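Local coordinates for protein phosphatase Slingshot homolog 2 (Homo sapiens, PDB 2NT2) that dephosphorylates and activates the actin-depolymerising factor cofilin, regulating actin filament dynamics through its dual-specificity phosphatase catalytic domain, at residues D24-R28 against G29-I33. The protein carries 1 engineered substitution. Sequence-based numbering, arbitrary orientation.
Sequences DLQNR and GVRYI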
loop_
_atom_site.group_PDB
_atom_site.type_symbol
_atom_site.label_atom_id
_atom_site.label_comp_id
_atom_site.label_asym_id
_atom_site.label_seq_id
_atom_site.Cartn_x
_atom_site.Cartn_y
_atom_site.Cartn_z
ATOM N N ASP A 24 4.960 -1.308 -17.833
ATOM C CA ASP A 24 5.118 -2.350 -16.823
ATOM C C ASP A 24 3.783 -2.636 -16.129
ATOM O O ASP A 24 3.385 -3.784 -15.966
ATOM C CB ASP A 24 6.159 -1.962 -15.773
ATOM C CG ASP A 24 6.430 -3.116 -14.822
ATOM O OD1 ASP A 24 7.241 -3.998 -15.177
ATOM O OD2 ASP A 24 5.841 -3.160 -13.722
ATOM N N LEU A 25 3.118 -1.564 -15.739
ATOM C CA LEU A 25 1.842 -1.555 -15.055
ATOM C C LEU A 25 0.748 -2.207 -15.897
ATOM O O LEU A 25 0.011 -3.075 -15.426
ATOM C CB LEU A 25 1.431 -0.110 -14.724
ATOM C CG LEU A 25 2.241 0.566 -13.616
ATOM C CD1 LEU A 25 1.671 1.925 -13.261
ATOM C CD2 LEU A 25 2.299 -0.337 -12.391
ATOM N N GLN A 26 0.659 -1.765 -17.149
ATOM C CA GLN A 26 -0.346 -2.302 -18.061
ATOM C C GLN A 26 -0.172 -3.807 -18.225
ATOM O O GLN A 26 -1.127 -4.575 -18.129
ATOM C CB GLN A 26 -0.264 -1.591 -19.413
ATOM C CG GLN A 26 -1.548 -1.665 -20.219
ATOM C CD GLN A 26 -1.630 -0.609 -21.304
ATOM O OE1 GLN A 26 -1.034 -0.758 -22.371
ATOM N NE2 GLN A 26 -2.377 0.456 -21.041
ATOM N N ASN A 27 1.067 -4.233 -18.448
ATOM C CA ASN A 27 1.389 -5.638 -18.653
ATOM C C ASN A 27 1.059 -6.487 -17.430
ATOM O O ASN A 27 0.657 -7.645 -17.548
ATOM C CB ASN A 27 2.866 -5.807 -19.012
ATOM C CG ASN A 27 3.192 -5.260 -20.388
ATOM O OD1 ASN A 27 2.305 -4.883 -21.152
ATOM N ND2 ASN A 27 4.481 -5.202 -20.700
ATOM N N ARG A 28 1.243 -5.916 -16.242
ATOM C CA ARG A 28 0.965 -6.660 -15.021
ATOM C C ARG A 28 -0.525 -6.690 -14.717
ATOM O O ARG A 28 -0.947 -7.338 -13.759
ATOM C CB ARG A 28 1.736 -6.069 -13.841
ATOM C CG ARG A 28 3.242 -6.173 -13.996
ATOM C CD ARG A 28 3.959 -5.455 -12.861
ATOM N NE ARG A 28 5.379 -5.765 -12.813
ATOM C CZ ARG A 28 5.884 -6.879 -12.299
ATOM N NH1 ARG A 28 5.068 -7.793 -11.786
ATOM N NH2 ARG A 28 7.194 -7.085 -12.292
ATOM N N GLY A 29 -1.318 -5.996 -15.515
ATOM C CA GLY A 29 -2.759 -5.972 -15.374
ATOM C C GLY A 29 -3.256 -5.009 -14.314
ATOM O O GLY A 29 -4.337 -5.199 -13.750
ATOM N N VAL A 30 -2.471 -3.977 -14.018
ATOM C CA VAL A 30 -2.848 -2.982 -13.026
ATOM C C VAL A 30 -3.779 -1.944 -13.639
ATOM O O VAL A 30 -3.582 -1.545 -14.790
ATOM C CB VAL A 30 -1.619 -2.254 -12.448
ATOM C CG1 VAL A 30 -2.089 -1.192 -11.462
ATOM C CG2 VAL A 30 -0.649 -3.224 -11.796
ATOM N N ARG A 31 -4.799 -1.500 -12.910
ATOM C CA ARG A 31 -5.675 -0.447 -13.418
ATOM C C ARG A 31 -6.032 0.527 -12.296
ATOM O O ARG A 31 -6.559 1.608 -12.553
ATOM C CB ARG A 31 -6.956 -0.992 -14.047
ATOM C CG ARG A 31 -6.831 -2.324 -14.750
ATOM C CD ARG A 31 -6.290 -2.235 -16.160
ATOM N NE ARG A 31 -6.016 -0.875 -16.604
ATOM C CZ ARG A 31 -5.570 -0.566 -17.818
ATOM N NH1 ARG A 31 -5.358 -1.524 -18.712
ATOM N NH2 ARG A 31 -5.346 0.702 -18.137
ATOM N N TYR A 32 -5.738 0.106 -11.077
ATOM C CA TYR A 32 -5.954 0.907 -9.885
ATOM C C TYR A 32 -4.605 1.266 -9.266
ATOM O O TYR A 32 -3.708 0.428 -9.181
ATOM C CB TYR A 32 -6.798 0.154 -8.856
ATOM C CG TYR A 32 -8.174 -0.234 -9.329
ATOM C CD1 TYR A 32 -8.385 -1.434 -9.998
ATOM C CD2 TYR A 32 -9.264 0.598 -9.104
ATOM C CE1 TYR A 32 -9.643 -1.802 -10.437
ATOM C CE2 TYR A 32 -10.525 0.230 -9.544
ATOM C CZ TYR A 32 -10.708 -0.965 -10.206
ATOM O OH TYR A 32 -11.968 -1.318 -10.638
ATOM N N ILE A 33 -4.465 2.512 -8.833
ATOM C CA ILE A 33 -3.214 2.912 -8.198
ATOM C C ILE A 33 -3.485 3.675 -6.905
ATOM O O ILE A 33 -4.136 4.717 -6.923
ATOM C CB ILE A 33 -2.351 3.778 -9.123
ATOM C CG1 ILE A 33 -2.019 3.129 -10.469
ATOM C CG2 ILE A 33 -1.071 4.194 -8.410
ATOM C CD1 ILE A 33 -1.212 4.034 -11.378
HETATM O O HOH W 1 -3.485 -3.179 -17.025
#
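A Schellman motif ends helix 22-27, where Gly29 and Val30 bond back to Gln26 and Leu25 and the chain leads on into strand 30-35 of the central sheet of the phosphatase domain. Val30 N reaches Leu25 O at 3.0 Å with a nearly straight N-H (162°), while Gly29 N approaches Gln26 O at 3.0 Å from above its carbonyl plane. The turn needs a positive phi, 82° at Gly29, which a residue without a beta carbon takes up readily. Water 1 donates to Gln26 O and to Val30 O, tying the last helical turn to Val30.

Alongside these polar links, Leu25, Val30 and Ile33 form an apolar cluster. With CG beside its backbone N (chi1 -72°), Leu25 divides its two methyls: CD2 meets Val30 CG2 at 4.2 Å, and CD1 meets Ile33 CD1 at 4.0 Å, the Leu25 and Ile33 side chains crossing at about a right angle. Leu25 also touches Leu85 on the neighbouring parallel strand 83-87, so branched aliphatic residues suit this buried seam between helix and sheet. Toward the surface, the aliphatic CG of Gln26 lies 4.1 Å from Arg31 NH1. The bent Arg31 chain brings its guanidinium back toward the helix, and NH2 is hydrogen-bonded to Val47 O.

One turn on from Asp24, the extended Arg28 side chain brings NE to Asp24 OD2 at 2.8 Å, a salt bridge whose hydrogen bond is bent, with NE on the syn side but tilted out of the carboxylate plane. Leu25 O and Gln26 O, at the helix end, thus receive N-H donors from Val30 and Gly29, the water adding another to Gln26 O, while aliphatic contacts seat the helix against the sheet.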